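Local coordinates for protein inositol dehydrogenase (Lactobacillus casei, PDB 4MKX) that probably oxidises scyllo-inositol with NAD as cofactor, as an inositol dehydrogenase of the Gfo/Idh/MocA family, at residues G190-M195 with A340-F345; W215-N220 with E346-V351; L232-A237 with I248-R253; L115-I120 with Q333-A338. All coordinates share one frame; numbering follows the deposited sequence.

Followed from the N terminus, the chain first supplies 115-120, at the start of a Rossmann-domain helix, and then 190-195, 215-220 and the hairpin segments 232-237 and 248-253. Helix 328-347 and its exit answer the first three in the same order: 333-338 closes interaction 4, 340-345 interaction 1 and 346-351 interaction 2, so these three long loops cross one another. Interaction 3 closes a short loop nested inside all three. The long helix thus reaches from the NAD-binding domain, past helix 191-195, to the large mixed sheet. Interactions 1 and 3 are joined by the Asp194-Arg253 salt bridge, and interactions 2 and 3 lie on neighbouring strands of that sheet and both touch the second subunit.

Interaction 1 (G190-M195 with A340-F345)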
loop_
_atom_site.group_PDB
_atom_site.type_symbol
_atom_site.label_atom_id
_atom_site.label_comp_id
_atom_site.label_asym_id
_atom_site.label_seq_id
_atom_site.Cartn_x
_atom_site.Cartn_y
_atom_site.Cartn_z
ATOM N N GLY A 190 29.813 -4.064 19.046
ATOM C CA GLY A 190 28.790 -3.078 19.340
ATOM C C GLY A 190 27.667 -3.087 18.321
ATOM O O GLY A 190 27.820 -3.616 17.220
ATOM N N LEU A 191 26.535 -2.496 18.689
ATOM C CA LEU A 191 25.381 -2.435 17.803
ATOM C C LEU A 191 25.562 -1.463 16.646
ATOM O O LEU A 191 25.224 -1.776 15.502
ATOM C CB LEU A 191 24.134 -2.050 18.609
ATOM C CG LEU A 191 22.809 -1.953 17.849
ATOM C CD1 LEU A 191 22.356 -3.319 17.387
ATOM C CD2 LEU A 191 21.734 -1.304 18.728
ATOM N N PHE A 192 26.087 -0.280 16.934
ATOM C CA PHE A 192 26.163 0.748 15.909
ATOM C C PHE A 192 27.273 0.436 14.911
ATOM O O PHE A 192 27.148 0.717 13.719
ATOM C CB PHE A 192 26.311 2.127 16.555
ATOM C CG PHE A 192 25.174 2.473 17.482
ATOM C CD1 PHE A 192 23.939 2.853 16.969
ATOM C CD2 PHE A 192 25.334 2.406 18.861
ATOM C CE1 PHE A 192 22.882 3.169 17.815
ATOM C CE2 PHE A 192 24.279 2.719 19.714
ATOM C CZ PHE A 192 23.048 3.094 19.187
ATOM N N LEU A 193 28.350 -0.164 15.405
ATOM C CA LEU A 193 29.429 -0.616 14.536
ATOM C C LEU A 193 28.923 -1.701 13.596
ATOM O O LEU A 193 29.211 -1.691 12.394
ATOM C CB LEU A 193 30.571 -1.179 15.379
ATOM C CG LEU A 193 31.925 -1.287 14.690
ATOM C CD1 LEU A 193 32.665 0.033 14.839
ATOM C CD2 LEU A 193 32.720 -2.459 15.267
ATOM N N ASP A 194 28.172 -2.647 14.148
ATOM C CA ASP A 194 27.693 -3.783 13.369
ATOM C C ASP A 194 26.578 -3.411 12.396
ATOM O O ASP A 194 26.588 -3.819 11.230
ATOM C CB ASP A 194 27.204 -4.897 14.304
ATOM C CG ASP A 194 28.339 -5.599 15.026
ATOM O OD1 ASP A 194 29.487 -5.547 14.529
ATOM O OD2 ASP A 194 28.076 -6.215 16.085
ATOM N N MET A 195 25.618 -2.631 12.881
ATOM C CA MET A 195 24.358 -2.436 12.164
ATOM C C MET A 195 24.200 -1.092 11.452
ATOM O O MET A 195 23.441 -0.991 10.489
ATOM C CB MET A 195 23.173 -2.617 13.130
ATOM C CG MET A 195 22.979 -4.035 13.615
ATOM S SD MET A 195 22.666 -5.167 12.249
ATOM C CE MET A 195 21.010 -4.665 11.771
ATOM N N ALA A 340 31.687 7.116 17.631
ATOM C CA ALA A 340 31.081 8.234 18.340
ATOM C C ALA A 340 29.718 7.853 18.894
ATOM O O ALA A 340 29.373 8.250 20.007
ATOM C CB ALA A 340 30.969 9.441 17.433
ATOM N N LEU A 341 28.945 7.097 18.117
ATOM C CA LEU A 341 27.640 6.626 18.579
ATOM C C LEU A 341 27.805 5.678 19.757
ATOM O O LEU A 341 27.052 5.738 20.718
ATOM C CB LEU A 341 26.884 5.920 17.445
ATOM C CG LEU A 341 26.370 6.808 16.321
ATOM C CD1 LEU A 341 25.941 5.943 15.135
ATOM C CD2 LEU A 341 25.196 7.643 16.799
ATOM N N GLN A 342 28.808 4.810 19.696
ATOM C CA GLN A 342 29.063 3.882 20.785
ATOM C C GLN A 342 29.485 4.624 22.051
ATOM O O GLN A 342 29.091 4.255 23.164
ATOM C CB GLN A 342 30.170 2.908 20.398
ATOM C CG GLN A 342 29.954 1.532 20.948
ATOM C CD GLN A 342 28.706 0.893 20.378
ATOM O OE1 GLN A 342 28.563 0.753 19.158
ATOM N NE2 GLN A 342 27.785 0.511 21.257
ATOM N N GLU A 343 30.297 5.661 21.878
ATOM C CA GLU A 343 30.786 6.420 23.023
ATOM C C GLU A 343 29.644 7.205 23.655
ATOM O O GLU A 343 29.534 7.274 24.879
ATOM C CB GLU A 343 31.907 7.371 22.610
ATOM C CG GLU A 343 32.599 8.019 23.805
ATOM C CD GLU A 343 33.617 9.058 23.398
ATOM O OE1 GLU A 343 34.026 9.063 22.213
ATOM O OE2 GLU A 343 34.001 9.874 24.266
ATOM N N ALA A 344 28.799 7.795 22.815
ATOM C CA ALA A 344 27.631 8.524 23.296
ATOM C C ALA A 344 26.708 7.610 24.085
ATOM O O ALA A 344 26.135 8.014 25.092
ATOM C CB ALA A 344 26.892 9.168 22.136
ATOM N N PHE A 345 26.553 6.377 23.622
ATOM C CA PHE A 345 25.738 5.418 24.343
ATOM C C PHE A 345 26.314 5.044 25.719
ATOM O O PHE A 345 25.584 4.988 26.706
ATOM C CB PHE A 345 25.512 4.156 23.516
ATOM C CG PHE A 345 24.952 3.040 24.319
ATOM C CD1 PHE A 345 23.625 3.069 24.722
ATOM C CD2 PHE A 345 25.753 1.983 24.718
ATOM C CE1 PHE A 345 23.104 2.055 25.496
ATOM C CE2 PHE A 345 25.236 0.962 25.492
ATOM C CZ PHE A 345 23.909 1.000 25.880
#
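The ring of Phe192 takes Leu341 over one face and Gln342 at its edge. The Leu341 side chain crosses that of Phe192 at about a right angle. Its CB makes a CH-pi contact 4.3 Å from the centroid of the Phe192 ring, while Leu341 CD1 lies 4.1 Å from Phe192 CD1. At the edge, Gln342 OE1 is 3.6 Å from Phe192 CD2; amide and ring planes stand 43° apart. The glutamine chain bends at chi2 (64°), which turns the amide back toward the start of helix 191-195. There Gln342 OE1 accepts a weak, bent hydrogen bond from Phe192 N at 3.5 Å. At the N-cap, Gly190 CA is 3.8 Å from the same OE1, and a CB on this residue would run into that oxygen. The two helices run roughly antiparallel (154°), their segment axes 9.1 Å apart, and Phe345 adds a looser touch by its CB on Phe192 CE2. With only a methyl at Gln342, as in alanine, the N-H of Phe192 would probably lose this weak acceptor and the ring edge its cover. Beyond the pair, Phe192 also rests on Ala216 and Leu341 on Val214, both of strand 211-219. The contact thus pairs apolar packing on the ring with one amide oxygen set near the first N-H groups of a helix, where the positive end of the helix dipole is likely to favour it.

Interaction 2 (W215-N220 with E346-V351); sequences WAIGLN and EKNDIV
The indole of Trp215 meets Asn348 at its edge, nearly coplanar with the side-chain amide, the two planes being 13° apart. Over one face of the indole lies Ile217 CG2, from two residues along the same strand, offset toward the rim. At the edge, Trp215 NE1 donates to Asn348 OD1 at 2.8 Å, the oxygen lying in the ring plane and the donor in the carbonyl plane; the bond is short but bent at the hydrogen (143°). The same oxygen is 3.3 Å from Trp215 CZ2. The indole swings out along the exit from helix 328-347 because chi1 (-179°) sets CG opposite the backbone nitrogen, and Trp215 CD1 approaches Asp349 O to 3.5 Å. Ile350 CG1 packs more loosely on Trp215 CB. A leucine in place of Trp215 would probably leave Asn348 OD1 without its donor and open a gap beside the helix end. Asn348 ND2 is engaged as well, by Gln240 of the second subunit, whose own Trp215 packs on Trp215 and Ile350. Asn348, with positive phi, is the C-prime residue of a Schellman motif: a helix end leading into the short strand 351-352, outermost in this chain's mixed sheet, at the subunit interface.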
loop_
_atom_site.group_PDB
_atom_site.type_symbol
_atom_site.label_atom_id
_atom_site.label_comp_id
_atom_site.label_asym_id
_atom_site.label_seq_id
_atom_site.Cartn_x
_atom_site.Cartn_y
_atom_site.Cartn_z
ATOM N N TRP A 215 23.892 11.742 19.929
ATOM C CA TRP A 215 23.532 11.141 21.204
ATOM C C TRP A 215 22.877 9.826 20.837
ATOM O O TRP A 215 22.144 9.761 19.856
ATOM C CB TRP A 215 22.553 12.033 21.982
ATOM C CG TRP A 215 22.154 11.486 23.333
ATOM C CD1 TRP A 215 22.955 10.828 24.228
ATOM C CD2 TRP A 215 20.856 11.560 23.936
ATOM N NE1 TRP A 215 22.232 10.491 25.348
ATOM C CE2 TRP A 215 20.937 10.912 25.187
ATOM C CE3 TRP A 215 19.631 12.096 23.530
ATOM C CZ2 TRP A 215 19.841 10.810 26.049
ATOM C CZ3 TRP A 215 18.539 11.992 24.385
ATOM C CH2 TRP A 215 18.653 11.352 25.632
ATOM N N ALA A 216 23.163 8.777 21.595
ATOM C CA ALA A 216 22.597 7.467 21.327
ATOM C C ALA A 216 22.156 6.841 22.630
ATOM O O ALA A 216 22.824 6.975 23.675
ATOM C CB ALA A 216 23.600 6.563 20.603
ATOM N N ILE A 217 21.013 6.175 22.574
ATOM C CA ILE A 217 20.489 5.442 23.713
ATOM C C ILE A 217 20.091 4.045 23.263
ATOM O O ILE A 217 20.012 3.760 22.073
ATOM C CB ILE A 217 19.281 6.154 24.373
ATOM C CG1 ILE A 217 18.104 6.285 23.404
ATOM C CG2 ILE A 217 19.674 7.532 24.895
ATOM C CD1 ILE A 217 16.918 7.052 24.026
ATOM N N GLY A 218 19.858 3.162 24.214
ATOM C CA GLY A 218 19.541 1.802 23.856
ATOM C C GLY A 218 18.994 1.035 25.020
ATOM O O GLY A 218 19.001 1.513 26.158
ATOM N N LEU A 219 18.552 -0.177 24.737
ATOM C CA LEU A 219 17.758 -0.918 25.680
ATOM C C LEU A 219 17.904 -2.383 25.344
ATOM O O LEU A 219 17.993 -2.753 24.170
ATOM C CB LEU A 219 16.299 -0.467 25.528
ATOM C CG LEU A 219 15.140 -1.045 26.336
ATOM C CD1 LEU A 219 15.312 -0.749 27.815
ATOM C CD2 LEU A 219 13.833 -0.446 25.819
ATOM N N ASN A 220 17.949 -3.218 26.371
ATOM C CA ASN A 220 17.854 -4.660 26.178
ATOM C C ASN A 220 16.598 -5.270 26.817
ATOM O O ASN A 220 16.690 -6.060 27.757
ATOM C CB ASN A 220 19.107 -5.328 26.703
ATOM C CG ASN A 220 20.315 -4.992 25.873
ATOM O OD1 ASN A 220 20.256 -5.037 24.643
ATOM N ND2 ASN A 220 21.412 -4.629 26.529
ATOM N N GLU A 346 27.614 4.786 25.790
ATOM C CA GLU A 346 28.216 4.388 27.063
ATOM C C GLU A 346 28.244 5.535 28.069
ATOM O O GLU A 346 28.053 5.321 29.262
ATOM C CB GLU A 346 29.624 3.815 26.846
ATOM C CG GLU A 346 29.625 2.500 26.090
ATOM C CD GLU A 346 31.021 2.020 25.748
ATOM O OE1 GLU A 346 31.994 2.737 26.070
ATOM O OE2 GLU A 346 31.140 0.928 25.150
ATOM N N LYS A 347 28.461 6.752 27.587
ATOM C CA LYS A 347 28.497 7.922 28.461
ATOM C C LYS A 347 27.103 8.456 28.745
ATOM O O LYS A 347 26.908 9.208 29.702
ATOM C CB LYS A 347 29.324 9.039 27.823
ATOM C CG LYS A 347 30.821 8.748 27.749
ATOM C CD LYS A 347 31.586 9.936 27.174
ATOM C CE LYS A 347 33.025 9.940 27.662
ATOM N NZ LYS A 347 33.709 8.646 27.361
ATOM N N ASN A 348 26.138 8.056 27.917
ATOM C CA ASN A 348 24.811 8.687 27.887
ATOM C C ASN A 348 24.921 10.216 27.837
ATOM O O ASN A 348 24.363 10.927 28.686
ATOM C CB ASN A 348 23.920 8.212 29.050
ATOM C CG ASN A 348 22.429 8.449 28.789
ATOM O OD1 ASN A 348 22.056 9.094 27.811
ATOM N ND2 ASN A 348 21.579 7.940 29.672
ATOM N N ASP A 349 25.645 10.714 26.839
ATOM C CA ASP A 349 25.841 12.142 26.647
ATOM C C ASP A 349 26.126 12.441 25.181
ATOM O O ASP A 349 26.429 11.535 24.397
ATOM C CB ASP A 349 27.007 12.622 27.527
ATOM C CG ASP A 349 27.026 14.132 27.717
ATOM O OD1 ASP A 349 26.015 14.799 27.418
ATOM O OD2 ASP A 349 28.061 14.655 28.188
ATOM N N ILE A 350 26.020 13.708 24.808
ATOM C CA ILE A 350 26.310 14.139 23.448
ATOM C C ILE A 350 27.815 14.043 23.191
ATOM O O ILE A 350 28.624 14.480 24.014
ATOM C CB ILE A 350 25.806 15.574 23.213
ATOM C CG1 ILE A 350 24.274 15.616 23.276
ATOM C CG2 ILE A 350 26.253 16.095 21.870
ATOM C CD1 ILE A 350 23.736 17.005 23.523
ATOM N N VAL A 351 28.187 13.441 22.068
ATOM C CA VAL A 351 29.597 13.304 21.700
ATOM C C VAL A 351 29.843 13.998 20.363
ATOM O O VAL A 351 29.034 13.874 19.443
ATOM C CB VAL A 351 29.982 11.827 21.623
ATOM C CG1 VAL A 351 31.386 11.657 21.044
ATOM C CG2 VAL A 351 29.902 11.204 22.995
#

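Interaction 3 (L232-A237 with I248-R253)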
loop_
_atom_site.group_PDB
_atom_site.type_symbol
_atom_site.label_atom_id
_atom_site.label_comp_id
_atom_site.label_asym_id
_atom_site.label_seq_id
_atom_site.Cartn_x
_atom_site.Cartn_y
_atom_site.Cartn_z
ATOM N N LEU A 232 23.685 -4.489 22.656
ATOM C CA LEU A 232 22.374 -3.848 22.614
ATOM C C LEU A 232 21.491 -4.589 21.650
ATOM O O LEU A 232 21.949 -5.000 20.581
ATOM C CB LEU A 232 22.487 -2.398 22.137
ATOM C CG LEU A 232 22.884 -1.333 23.149
ATOM C CD1 LEU A 232 23.106 -0.002 22.453
ATOM C CD2 LEU A 232 21.811 -1.219 24.221
ATOM N N GLU A 233 20.221 -4.744 22.009
ATOM C CA GLU A 233 19.259 -5.337 21.091
ATOM C C GLU A 233 18.550 -4.277 20.247
ATOM O O GLU A 233 18.206 -4.532 19.096
ATOM C CB GLU A 233 18.240 -6.185 21.848
ATOM C CG GLU A 233 17.275 -5.382 22.658
ATOM C CD GLU A 233 16.199 -6.226 23.279
ATOM O OE1 GLU A 233 16.510 -7.372 23.675
ATOM O OE2 GLU A 233 15.056 -5.731 23.380
ATOM N N THR A 234 18.312 -3.096 20.817
ATOM C CA THR A 234 17.754 -1.975 20.056
ATOM C C THR A 234 18.411 -0.698 20.523
ATOM O O THR A 234 18.616 -0.500 21.722
ATOM C CB THR A 234 16.229 -1.815 20.255
ATOM O OG1 THR A 234 15.593 -3.092 20.184
ATOM C CG2 THR A 234 15.644 -0.908 19.175
ATOM N N GLY A 235 18.742 0.178 19.581
ATOM C CA GLY A 235 19.304 1.461 19.930
ATOM C C GLY A 235 18.780 2.514 18.994
ATOM O O GLY A 235 18.357 2.227 17.870
ATOM N N ALA A 236 18.790 3.746 19.461
ATOM C CA ALA A 236 18.360 4.852 18.652
ATOM C C ALA A 236 19.342 5.993 18.824
ATOM O O ALA A 236 19.978 6.129 19.874
ATOM C CB ALA A 236 16.952 5.286 19.059
ATOM N N ALA A 237 19.455 6.821 17.796
ATOM C CA ALA A 237 20.379 7.933 17.843
ATOM C C ALA A 237 19.829 9.149 17.137
ATOM O O ALA A 237 19.097 9.044 16.142
ATOM C CB ALA A 237 21.717 7.523 17.226
ATOM N N ILE A 248 18.266 10.650 12.078
ATOM C CA ILE A 248 17.774 9.755 13.107
ATOM C C ILE A 248 18.155 8.347 12.701
ATOM O O ILE A 248 17.947 7.960 11.547
ATOM C CB ILE A 248 16.242 9.834 13.188
ATOM C CG1 ILE A 248 15.819 11.228 13.646
ATOM C CG2 ILE A 248 15.697 8.783 14.146
ATOM C CD1 ILE A 248 14.343 11.452 13.600
ATOM N N LEU A 249 18.737 7.585 13.622
ATOM C CA LEU A 249 19.055 6.187 13.338
ATOM C C LEU A 249 18.338 5.274 14.309
ATOM O O LEU A 249 18.193 5.603 15.474
ATOM C CB LEU A 249 20.553 5.929 13.483
ATOM C CG LEU A 249 21.496 6.638 12.531
ATOM C CD1 LEU A 249 22.918 6.147 12.788
ATOM C CD2 LEU A 249 21.081 6.370 11.098
ATOM N N VAL A 250 17.897 4.118 13.828
ATOM C CA VAL A 250 17.487 3.052 14.735
ATOM C C VAL A 250 18.181 1.789 14.255
ATOM O O VAL A 250 18.233 1.520 13.057
ATOM C CB VAL A 250 15.963 2.842 14.772
ATOM C CG1 VAL A 250 15.637 1.568 15.546
ATOM C CG2 VAL A 250 15.273 4.020 15.431
ATOM N N ALA A 251 18.765 1.047 15.188
ATOM C CA ALA A 251 19.435 -0.208 14.871
ATOM C C ALA A 251 18.890 -1.246 15.822
ATOM O O ALA A 251 18.590 -0.954 16.976
ATOM C CB ALA A 251 20.934 -0.082 15.038
ATOM N N GLY A 252 18.753 -2.471 15.349
ATOM C CA GLY A 252 18.205 -3.480 16.211
ATOM C C GLY A 252 18.504 -4.858 15.700
ATOM O O GLY A 252 18.957 -5.033 14.567
ATOM N N ARG A 253 18.237 -5.838 16.551
ATOM C CA ARG A 253 18.487 -7.221 16.201
ATOM C C ARG A 253 17.241 -8.064 16.389
ATOM O O ARG A 253 17.301 -9.290 16.291
ATOM C CB ARG A 253 19.621 -7.760 17.065
ATOM C CG ARG A 253 20.851 -6.880 17.072
ATOM C CD ARG A 253 21.960 -7.514 17.885
ATOM N NE ARG A 253 23.216 -6.773 17.787
ATOM C CZ ARG A 253 24.068 -6.875 16.767
ATOM N NH1 ARG A 253 23.797 -7.675 15.743
ATOM N NH2 ARG A 253 25.189 -6.166 16.774
#
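Strands 234-241 and 246-252 form an antiparallel beta hairpin in the mixed sheet of the C-terminal domain, and the contact covers their halves away from the turn. Gly235 with Ala251 and Ala237 with Leu249 are hydrogen-bonded pairs. In the first, Gly235 N reaches Ala251 O at 2.8 Å and Ala251 N returns to Gly235 O at 3.0 Å; the second pair is bonded both ways in the same manner. Thr234-Gly252 and Ala236-Val250 are non-hydrogen-bonded pairs, where CA-H groups point at carbonyls, as Ala236 CA does at Leu249 O (3.3 Å). The Val250 methyl CG1, trans to N (chi1 170°), lies 3.6 Å from Gly235 O, and its other methyl, CG2, lies 4.2 Å from Ala236 CB. Next along, Arg253 N bonds to Glu233 O at 2.9 Å. The extended Arg253 side chain runs beside Leu232, whose carbonyl O lies in the guanidinium plane 3.5 Å from Arg253 NE, and Arg253 NH2 ends in a salt bridge with Asp194. The Glu233 carboxylate accepts from the backbone N-H groups of Ala222 and Tyr223. The Ala237 and Leu249 face takes Leu341 of helix 328-347, whereas the Thr234, Ala236 and Val250 face packs on Met246 and Ile248 of the second subunit. A sheet with helices on one face and a partner subunit on the other is characteristic of the C-terminal domain of Gfo/Idh/MocA dehydrogenases.

Interaction 4 (L115-I120 with Q333-A338)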
loop_
_atom_site.group_PDB
_atom_site.type_symbol
_atom_site.label_atom_id
_atom_site.label_comp_id
_atom_site.label_asym_id
_atom_site.label_seq_id
_atom_site.Cartn_x
_atom_site.Cartn_y
_atom_site.Cartn_z
ATOM N N LEU A 115 38.949 -0.777 12.575
ATOM C CA LEU A 115 38.320 -0.458 13.857
ATOM C C LEU A 115 39.027 0.646 14.638
ATOM O O LEU A 115 38.434 1.279 15.522
ATOM C CB LEU A 115 38.253 -1.720 14.714
ATOM C CG LEU A 115 37.561 -2.882 14.012
ATOM C CD1 LEU A 115 37.717 -4.156 14.803
ATOM C CD2 LEU A 115 36.098 -2.556 13.800
ATOM N N ASP A 116 40.296 0.858 14.323
ATOM C CA ASP A 116 41.127 1.813 15.050
ATOM C C ASP A 116 41.496 2.966 14.136
ATOM O O ASP A 116 42.086 2.752 13.082
ATOM C CB ASP A 116 42.397 1.122 15.542
ATOM C CG ASP A 116 43.366 2.085 16.198
ATOM O OD1 ASP A 116 43.189 2.382 17.397
ATOM O OD2 ASP A 116 44.298 2.547 15.512
ATOM N N ILE A 117 41.140 4.181 14.541
ATOM C CA ILE A 117 41.369 5.383 13.742
ATOM C C ILE A 117 42.843 5.557 13.332
ATOM O O ILE A 117 43.136 5.879 12.185
ATOM C CB ILE A 117 40.942 6.645 14.506
ATOM C CG1 ILE A 117 39.499 6.519 15.004
ATOM C CG2 ILE A 117 41.098 7.877 13.626
ATOM C CD1 ILE A 117 38.477 6.560 13.898
ATOM N N GLU A 118 43.757 5.372 14.279
ATOM C CA GLU A 118 45.182 5.525 13.988
ATOM C C GLU A 118 45.619 4.515 12.925
ATOM O O GLU A 118 46.283 4.871 11.951
ATOM C CB GLU A 118 46.028 5.351 15.261
ATOM C CG GLU A 118 47.539 5.387 14.998
ATOM C CD GLU A 118 48.371 5.164 16.249
ATOM O OE1 GLU A 118 47.784 4.983 17.339
ATOM O OE2 GLU A 118 49.616 5.172 16.136
ATOM N N ALA A 119 45.243 3.256 13.119
ATOM C CA ALA A 119 45.568 2.210 12.157
ATOM C C ALA A 119 44.938 2.481 10.791
ATOM O O ALA A 119 45.543 2.196 9.755
ATOM C CB ALA A 119 45.164 0.845 12.691
ATOM N N ILE A 120 43.720 3.020 10.774
ATOM C CA ILE A 120 43.082 3.364 9.503
ATOM C C ILE A 120 43.867 4.432 8.722
ATOM O O ILE A 120 44.031 4.330 7.501
ATOM C CB ILE A 120 41.608 3.795 9.688
ATOM C CG1 ILE A 120 40.778 2.632 10.232
ATOM C CG2 ILE A 120 41.030 4.277 8.369
ATOM C CD1 ILE A 120 39.330 3.039 10.623
ATOM N N GLN A 333 35.354 7.723 7.894
ATOM C CA GLN A 333 34.254 8.478 8.499
ATOM C C GLN A 333 33.144 7.574 9.007
ATOM O O GLN A 333 32.521 7.869 10.036
ATOM C CB GLN A 333 33.686 9.512 7.536
ATOM C CG GLN A 333 34.673 10.611 7.150
ATOM C CD GLN A 333 35.158 11.429 8.337
ATOM O OE1 GLN A 333 34.514 11.479 9.388
ATOM N NE2 GLN A 333 36.306 12.072 8.171
ATOM N N GLY A 334 32.888 6.480 8.298
ATOM C CA GLY A 334 31.892 5.522 8.750
ATOM C C GLY A 334 32.273 4.931 10.094
ATOM O O GLY A 334 31.458 4.822 11.002
ATOM N N THR A 335 33.539 4.560 10.239
ATOM C CA THR A 335 34.001 3.973 11.485
ATOM C C THR A 335 34.005 5.020 12.598
ATOM O O THR A 335 33.613 4.741 13.732
ATOM C CB THR A 335 35.406 3.388 11.313
ATOM O OG1 THR A 335 35.289 2.118 10.669
ATOM C CG2 THR A 335 36.067 3.193 12.649
ATOM N N LYS A 336 34.417 6.233 12.256
ATOM C CA LYS A 336 34.500 7.300 13.246
ATOM C C LYS A 336 33.131 7.615 13.839
ATOM O O LYS A 336 32.995 7.702 15.059
ATOM C CB LYS A 336 35.089 8.559 12.622
ATOM C CG LYS A 336 35.288 9.692 13.611
ATOM C CD LYS A 336 35.750 10.961 12.910
ATOM C CE LYS A 336 37.139 10.781 12.361
ATOM N NZ LYS A 336 38.020 10.198 13.409
ATOM N N ALA A 337 32.134 7.778 12.977
ATOM C CA ALA A 337 30.777 8.102 13.441
ATOM C C ALA A 337 30.217 6.963 14.272
ATOM O O ALA A 337 29.551 7.197 15.284
ATOM C CB ALA A 337 29.854 8.432 12.272
ATOM N N ALA A 338 30.480 5.731 13.856
ATOM C CA ALA A 338 30.009 4.578 14.617
ATOM C C ALA A 338 30.647 4.517 16.007
ATOM O O ALA A 338 29.975 4.216 16.994
ATOM C CB ALA A 338 30.250 3.280 13.836
#
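Ile117 and Ile120, from the first turn of a helix in the Rossmann domain, pack on Thr335 and Lys336 of helix 328-347. Helix 117-128 lies in the beta-alpha-beta crossover that links the parallel strands 106-109 and 135-137, so the contact ties the nucleotide-binding fold to the long C-terminal helix. The apolar contacts centre on methyl groups. Ile120 and Thr335 reach toward each other tip to tip, with Ile120 CD1 3.8 Å from Thr335 CG2. Ile117 sends its CD1 toward the same methyl, 4.3 Å from Thr335 CG2. At chi1 -79° the hydroxyl of Thr335 takes the place beside N and the methyl CG2 faces the isoleucines. That hydroxyl, OG1, is hydrogen-bonded to Gly114 O, a polar tether beside the methyl cluster, and the next carbonyl, Leu115 O, approaches Thr335 CG2 loosely. Lys336 crosses Ile117 at about a right angle. Its chain bends at chi3 and chi4 and folds back, so that Ile117 CD1 lies against both Lys336 CB, at 4.1 Å, and Lys336 NZ, at 3.7 Å; no hydrogen bond passes directly between the segments. Leu332 and Leu339 of the long helix also touch Ile117, and Leu94 of helix 93-102 reaches Ile120. Within 115-120, Asp116 is the N-cap: its OD2 accepts from Ala119 N at 2.7 Å, using the anti lone pair.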